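Local coordinates for protein ribonuclease S-F11 (Nicotiana alata, PDB 1IOO) that cleaves RNA as a secreted, T2-family stylar ribonuclease associated with gametophytic self-incompatibility, at residues Ile141-Lys152 and Glu162-Phe170. Numbering follows the deposited sequence.
Sequences IKTVSQENPDIK and ELYEIGICF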
ATOM      1  N   ILE A 141      -8.077  11.031  -5.429  1.00  9.25           N
ATOM      2  CA  ILE A 141      -6.743  10.442  -5.449  1.00  8.54           C
ATOM      3  C   ILE A 141      -6.012  10.742  -6.758  1.00  9.18           C
ATOM      4  O   ILE A 141      -4.812  11.007  -6.756  1.00  9.82           O
ATOM      5  CB  ILE A 141      -6.820   8.912  -5.223  1.00  7.76           C
ATOM      6  CG1 ILE A 141      -7.459   8.623  -3.856  1.00  8.28           C
ATOM      7  CG2 ILE A 141      -5.435   8.288  -5.309  1.00  7.74           C
ATOM      8  CD1 ILE A 141      -6.716   9.236  -2.659  1.00  9.53           C
ATOM      9  N   LYS A 142      -6.732  10.730  -7.872  1.00  9.03           N
ATOM     10  CA  LYS A 142      -6.092  10.966  -9.161  1.00  9.81           C
ATOM     11  C   LYS A 142      -5.477  12.361  -9.250  1.00 11.16           C
ATOM     12  O   LYS A 142      -4.603  12.603 -10.084  1.00 10.68           O
ATOM     13  CB  LYS A 142      -7.070  10.745 -10.317  1.00 10.99           C
ATOM     14  CG  LYS A 142      -6.365  10.643 -11.666  1.00 11.53           C
ATOM     15  CD  LYS A 142      -7.319  10.224 -12.767  1.00 12.41           C
ATOM     16  CE  LYS A 142      -6.589  10.103 -14.101  1.00 13.10           C
ATOM     17  NZ  LYS A 142      -7.534   9.657 -15.157  1.00 16.45           N
ATOM     18  N   THR A 143      -5.919  13.281  -8.401  1.00 10.45           N
ATOM     19  CA  THR A 143      -5.346  14.625  -8.431  1.00 11.18           C
ATOM     20  C   THR A 143      -3.873  14.604  -8.050  1.00 12.58           C
ATOM     21  O   THR A 143      -3.123  15.520  -8.399  1.00 13.67           O
ATOM     22  CB  THR A 143      -6.079  15.630  -7.506  1.00 11.36           C
ATOM     23  OG1 THR A 143      -5.970  15.220  -6.137  1.00 12.61           O
ATOM     24  CG2 THR A 143      -7.537  15.748  -7.908  1.00 11.61           C
ATOM     25  N   VAL A 144      -3.452  13.559  -7.341  1.00 11.40           N
ATOM     26  CA  VAL A 144      -2.056  13.443  -6.936  1.00 13.68           C
ATOM     27  C   VAL A 144      -1.368  12.260  -7.616  1.00 12.08           C
ATOM     28  O   VAL A 144      -0.148  12.268  -7.800  1.00 14.38           O
ATOM     29  CB  VAL A 144      -1.901  13.327  -5.396  1.00 13.02           C
ATOM     30  CG1 VAL A 144      -2.374  14.612  -4.730  1.00 12.95           C
ATOM     31  CG2 VAL A 144      -2.675  12.135  -4.871  1.00 12.77           C
ATOM     32  N   SER A 145      -2.135  11.240  -7.990  1.00 11.41           N
ATOM     33  CA  SER A 145      -1.543  10.094  -8.678  1.00 11.82           C
ATOM     34  C   SER A 145      -1.319  10.407 -10.158  1.00 12.04           C
ATOM     35  O   SER A 145      -0.507   9.757 -10.820  1.00 11.77           O
ATOM     36  CB  SER A 145      -2.413   8.835  -8.521  1.00 10.21           C
ATOM     37  OG  SER A 145      -3.658   8.955  -9.181  1.00 11.13           O
ATOM     38  N   GLN A 146      -2.023  11.426 -10.655  1.00 13.17           N
ATOM     39  CA  GLN A 146      -1.929  11.863 -12.059  1.00 12.82           C
ATOM     40  C   GLN A 146      -2.542  10.832 -12.985  1.00 12.87           C
ATOM     41  O   GLN A 146      -3.460  11.129 -13.755  1.00 13.24           O
ATOM     42  CB  GLN A 146      -0.472  12.143 -12.446  1.00 14.76           C
ATOM     43  CG  GLN A 146       0.087  13.384 -11.769  1.00 15.35           C
ATOM     44  CD  GLN A 146       1.493  13.741 -12.213  1.00 15.66           C
ATOM     45  OE1 GLN A 146       1.929  13.392 -13.313  1.00 18.77           O
ATOM     46  NE2 GLN A 146       2.206  14.470 -11.360  1.00 15.94           N
ATOM     47  N   GLU A 147      -2.005   9.620 -12.937  1.00 11.25           N
ATOM     48  CA  GLU A 147      -2.574   8.530 -13.689  1.00 12.03           C
ATOM     49  C   GLU A 147      -3.577   7.794 -12.811  1.00 11.53           C
ATOM     50  O   GLU A 147      -3.631   8.030 -11.603  1.00 12.60           O
ATOM     51  CB  GLU A 147      -1.474   7.589 -14.192  1.00 11.98           C
ATOM     52  CG  GLU A 147      -0.455   8.280 -15.116  1.00 13.46           C
ATOM     53  CD  GLU A 147      -1.080   8.921 -16.357  1.00 17.52           C
ATOM     54  OE1 GLU A 147      -0.653  10.042 -16.717  1.00 15.29           O
ATOM     55  OE2 GLU A 147      -1.980   8.310 -16.981  1.00 18.32           O
ATOM     56  N   ASN A 148      -4.366   6.910 -13.404  1.00 10.60           N
ATOM     57  CA  ASN A 148      -5.403   6.205 -12.655  1.00 11.07           C
ATOM     58  C   ASN A 148      -4.853   5.412 -11.480  1.00 10.15           C
ATOM     59  O   ASN A 148      -3.952   4.587 -11.634  1.00 10.89           O
ATOM     60  CB  ASN A 148      -6.172   5.240 -13.556  1.00 11.08           C
ATOM     61  CG  ASN A 148      -7.065   5.952 -14.538  1.00 12.43           C
ATOM     62  OD1 ASN A 148      -7.327   7.144 -14.399  1.00 13.80           O
ATOM     63  ND2 ASN A 148      -7.552   5.222 -15.536  1.00 17.31           N
ATOM     64  N   PRO A 149      -5.399   5.661 -10.281  1.00  9.27           N
ATOM     65  CA  PRO A 149      -4.975   4.941  -9.084  1.00 10.07           C
ATOM     66  C   PRO A 149      -5.883   3.723  -8.987  1.00 11.34           C
ATOM     67  O   PRO A 149      -6.825   3.599  -9.768  1.00 11.05           O
ATOM     68  CB  PRO A 149      -5.275   5.931  -7.973  1.00 10.45           C
ATOM     69  CG  PRO A 149      -6.587   6.543  -8.454  1.00  9.02           C
ATOM     70  CD  PRO A 149      -6.309   6.775  -9.936  1.00 10.71           C
ATOM     71  N   ASP A 150      -5.595   2.811  -8.068  1.00 10.80           N
ATOM     72  CA  ASP A 150      -6.482   1.675  -7.875  1.00 12.59           C
ATOM     73  C   ASP A 150      -7.098   1.723  -6.493  1.00 11.22           C
ATOM     74  O   ASP A 150      -6.407   1.565  -5.489  1.00 13.36           O
ATOM     75  CB  ASP A 150      -5.770   0.331  -8.084  1.00 13.59           C
ATOM     76  CG  ASP A 150      -6.750  -0.850  -8.115  1.00 15.46           C
ATOM     77  OD1 ASP A 150      -7.882  -0.672  -8.614  1.00 16.60           O
ATOM     78  OD2 ASP A 150      -6.389  -1.957  -7.657  1.00 17.88           O
ATOM     79  N   ILE A 151      -8.394   2.007  -6.446  1.00 10.38           N
ATOM     80  CA  ILE A 151      -9.118   2.049  -5.184  1.00 10.64           C
ATOM     81  C   ILE A 151      -9.608   0.649  -4.833  1.00 11.10           C
ATOM     82  O   ILE A 151     -10.426   0.077  -5.549  1.00 11.85           O
ATOM     83  CB  ILE A 151     -10.320   3.007  -5.281  1.00 11.22           C
ATOM     84  CG1 ILE A 151      -9.864   4.368  -5.830  1.00 11.25           C
ATOM     85  CG2 ILE A 151     -10.977   3.159  -3.920  1.00 12.00           C
ATOM     86  CD1 ILE A 151      -8.699   4.985  -5.080  1.00 13.22           C
ATOM     87  N   LYS A 152      -9.084   0.093  -3.747  1.00 10.66           N
ATOM     88  CA  LYS A 152      -9.422  -1.271  -3.355  1.00 12.70           C
ATOM     89  C   LYS A 152     -10.374  -1.299  -2.173  1.00 12.59           C
ATOM     90  O   LYS A 152     -10.147  -0.640  -1.161  1.00 12.31           O
ATOM     91  CB  LYS A 152      -8.134  -2.032  -3.028  1.00 13.71           C
ATOM     92  CG  LYS A 152      -7.113  -1.985  -4.162  1.00 15.93           C
ATOM     93  CD  LYS A 152      -5.828  -2.694  -3.788  1.00 18.41           C
ATOM     94  CE  LYS A 152      -4.799  -2.590  -4.903  1.00 20.67           C
ATOM     95  NZ  LYS A 152      -3.572  -3.354  -4.555  1.00 22.94           N
ATOM     96  N   GLU A 162     -15.940  -0.954   1.937  1.00 12.21           N
ATOM     97  CA  GLU A 162     -15.199   0.098   2.599  1.00 12.00           C
ATOM     98  C   GLU A 162     -13.810   0.246   2.010  1.00 11.13           C
ATOM     99  O   GLU A 162     -13.255  -0.702   1.455  1.00 12.40           O
ATOM    100  CB  GLU A 162     -15.103  -0.163   4.101  1.00 13.06           C
ATOM    101  CG  GLU A 162     -14.315  -1.385   4.512  1.00 13.70           C
ATOM    102  CD  GLU A 162     -14.272  -1.522   6.018  1.00 14.58           C
ATOM    103  OE1 GLU A 162     -13.391  -0.903   6.654  1.00 15.98           O
ATOM    104  OE2 GLU A 162     -15.138  -2.231   6.566  1.00 18.22           O
ATOM    105  N   LEU A 163     -13.264   1.454   2.106  1.00 11.42           N
ATOM    106  CA  LEU A 163     -11.929   1.722   1.596  1.00 11.77           C
ATOM    107  C   LEU A 163     -10.912   0.929   2.390  1.00 12.24           C
ATOM    108  O   LEU A 163     -10.751   1.142   3.588  1.00 12.73           O
ATOM    109  CB  LEU A 163     -11.631   3.220   1.686  1.00 13.10           C
ATOM    110  CG  LEU A 163     -10.340   3.694   1.014  1.00 15.16           C
ATOM    111  CD1 LEU A 163     -10.387   3.397  -0.480  1.00 14.84           C
ATOM    112  CD2 LEU A 163     -10.177   5.185   1.251  1.00 16.36           C
ATOM    113  N   TYR A 164     -10.219   0.019   1.714  1.00 11.06           N
ATOM    114  CA  TYR A 164      -9.273  -0.872   2.374  1.00 10.63           C
ATOM    115  C   TYR A 164      -7.829  -0.501   2.051  1.00  9.01           C
ATOM    116  O   TYR A 164      -6.987  -0.384   2.947  1.00  9.71           O
ATOM    117  CB  TYR A 164      -9.581  -2.294   1.908  1.00 10.03           C
ATOM    118  CG  TYR A 164      -8.802  -3.380   2.587  1.00 13.27           C
ATOM    119  CD1 TYR A 164      -9.031  -3.696   3.924  1.00 13.95           C
ATOM    120  CD2 TYR A 164      -7.873  -4.136   1.877  1.00 13.31           C
ATOM    121  CE1 TYR A 164      -8.360  -4.747   4.541  1.00 14.90           C
ATOM    122  CE2 TYR A 164      -7.190  -5.187   2.482  1.00 16.06           C
ATOM    123  CZ  TYR A 164      -7.441  -5.490   3.811  1.00 16.92           C
ATOM    124  OH  TYR A 164      -6.791  -6.546   4.408  1.00 18.18           O
ATOM    125  N   GLU A 165      -7.543  -0.327   0.765  1.00  9.96           N
ATOM    126  CA  GLU A 165      -6.204   0.034   0.313  1.00  9.79           C
ATOM    127  C   GLU A 165      -6.273   0.912  -0.924  1.00  9.02           C
ATOM    128  O   GLU A 165      -7.261   0.895  -1.656  1.00  9.62           O
ATOM    129  CB  GLU A 165      -5.393  -1.214  -0.067  1.00 13.27           C
ATOM    130  CG  GLU A 165      -5.220  -2.256   1.010  1.00 16.64           C
ATOM    131  CD  GLU A 165      -4.567  -3.526   0.475  1.00 17.53           C
ATOM    132  OE1 GLU A 165      -4.854  -3.905  -0.682  1.00 19.52           O
ATOM    133  OE2 GLU A 165      -3.783  -4.153   1.214  1.00 21.02           O
ATOM    134  N   ILE A 166      -5.221   1.690  -1.143  1.00  8.75           N
ATOM    135  CA  ILE A 166      -5.118   2.511  -2.331  1.00  9.05           C
ATOM    136  C   ILE A 166      -3.812   2.228  -3.036  1.00  9.19           C
ATOM    137  O   ILE A 166      -2.749   2.262  -2.420  1.00  9.68           O
ATOM    138  CB  ILE A 166      -5.177   4.015  -2.012  1.00  9.80           C
ATOM    139  CG1 ILE A 166      -6.544   4.359  -1.427  1.00 12.28           C
ATOM    140  CG2 ILE A 166      -4.931   4.830  -3.285  1.00  9.50           C
ATOM    141  CD1 ILE A 166      -6.658   5.799  -0.963  1.00 12.71           C
ATOM    142  N   GLY A 167      -3.897   1.919  -4.324  1.00  8.47           N
ATOM    143  CA  GLY A 167      -2.693   1.655  -5.082  1.00  9.66           C
ATOM    144  C   GLY A 167      -2.382   2.796  -6.026  1.00  9.99           C
ATOM    145  O   GLY A 167      -3.269   3.375  -6.655  1.00 10.60           O
ATOM    146  N   ILE A 168      -1.103   3.152  -6.069  1.00  8.73           N
ATOM    147  CA  ILE A 168      -0.594   4.180  -6.966  1.00  7.83           C
ATOM    148  C   ILE A 168       0.570   3.598  -7.750  1.00  8.49           C
ATOM    149  O   ILE A 168       1.509   3.064  -7.161  1.00  8.43           O
ATOM    150  CB  ILE A 168      -0.172   5.446  -6.173  1.00  9.01           C
ATOM    151  CG1 ILE A 168      -1.403   6.033  -5.471  1.00 12.18           C
ATOM    152  CG2 ILE A 168       0.437   6.481  -7.108  1.00 11.15           C
ATOM    153  CD1 ILE A 168      -1.121   7.246  -4.593  1.00 11.46           C
ATOM    154  N   CYS A 169       0.500   3.683  -9.074  1.00  9.03           N
ATOM    155  CA  CYS A 169       1.497   3.044  -9.924  1.00  9.85           C
ATOM    156  C   CYS A 169       2.512   4.017 -10.498  1.00  9.68           C
ATOM    157  O   CYS A 169       2.227   5.190 -10.737  1.00 11.46           O
ATOM    158  CB  CYS A 169       0.774   2.248 -11.020  1.00 10.95           C
ATOM    159  SG  CYS A 169      -0.223   0.957 -10.207  1.00 11.69           S
ATOM    160  N   PHE A 170       3.714   3.491 -10.704  1.00  9.58           N
ATOM    161  CA  PHE A 170       4.841   4.245 -11.237  1.00 10.33           C
ATOM    162  C   PHE A 170       5.571   3.431 -12.286  1.00 10.84           C
ATOM    163  O   PHE A 170       5.398   2.216 -12.374  1.00 12.52           O
ATOM    164  CB  PHE A 170       5.868   4.532 -10.133  1.00 11.24           C
ATOM    165  CG  PHE A 170       5.334   5.311  -8.970  1.00 10.74           C
ATOM    166  CD1 PHE A 170       4.597   4.690  -7.968  1.00 10.91           C
ATOM    167  CD2 PHE A 170       5.576   6.677  -8.878  1.00 11.10           C
ATOM    168  CE1 PHE A 170       4.106   5.430  -6.885  1.00 12.21           C
ATOM    169  CE2 PHE A 170       5.090   7.421  -7.804  1.00 12.66           C
ATOM    170  CZ  PHE A 170       4.356   6.797  -6.809  1.00 11.13           C
TER
HETATM  171  O   HOH W   1       0.194   7.174 -11.067  1.00 16.57           O
HETATM  172  O   HOH W   2      -1.546   5.356 -10.167  1.00 11.37           O
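I141 of the helix and I166 of the strand meet tip to tip, CD1 to CD1 at 3.8 Å. I151 lies beside I166, pointing the same way. Its CG2 presses tightly on L163 CD1, at 3.5 Å, a methyl placed by L163 CG anti to the backbone N (chi1 -172°). Nearer the helix end, S145 CB rests on I168 CG2. S145 OG turns to E147 O (2.6 Å), pinning the turn after the helix. One water bridges S145 O and C169 O, another N148 O and C169 N. D150 N bonds to G167 O and G167 N to D150 O, both 2.8 Å hydrogen bonds. K152 lies on the face opposite I151 and I166, extended across E165. Its CD is 3.5 Å from E165 OE1, while NZ hydrogen-bonds to Q6 OE1 of strand 4-10. Cutting this side chain back to an alanine is likely to bare the flank of E165 and leave Q6 OE1 without its mate. E165 lies close to the catalytic H32. K152 O accepts from both Y164 N (3.0 Å) and E165 N (3.3 Å). Y164 and E165 thus both face K152, a classic beta bulge in a hairpin packed under a helix in the RNase T2 alpha+beta fold.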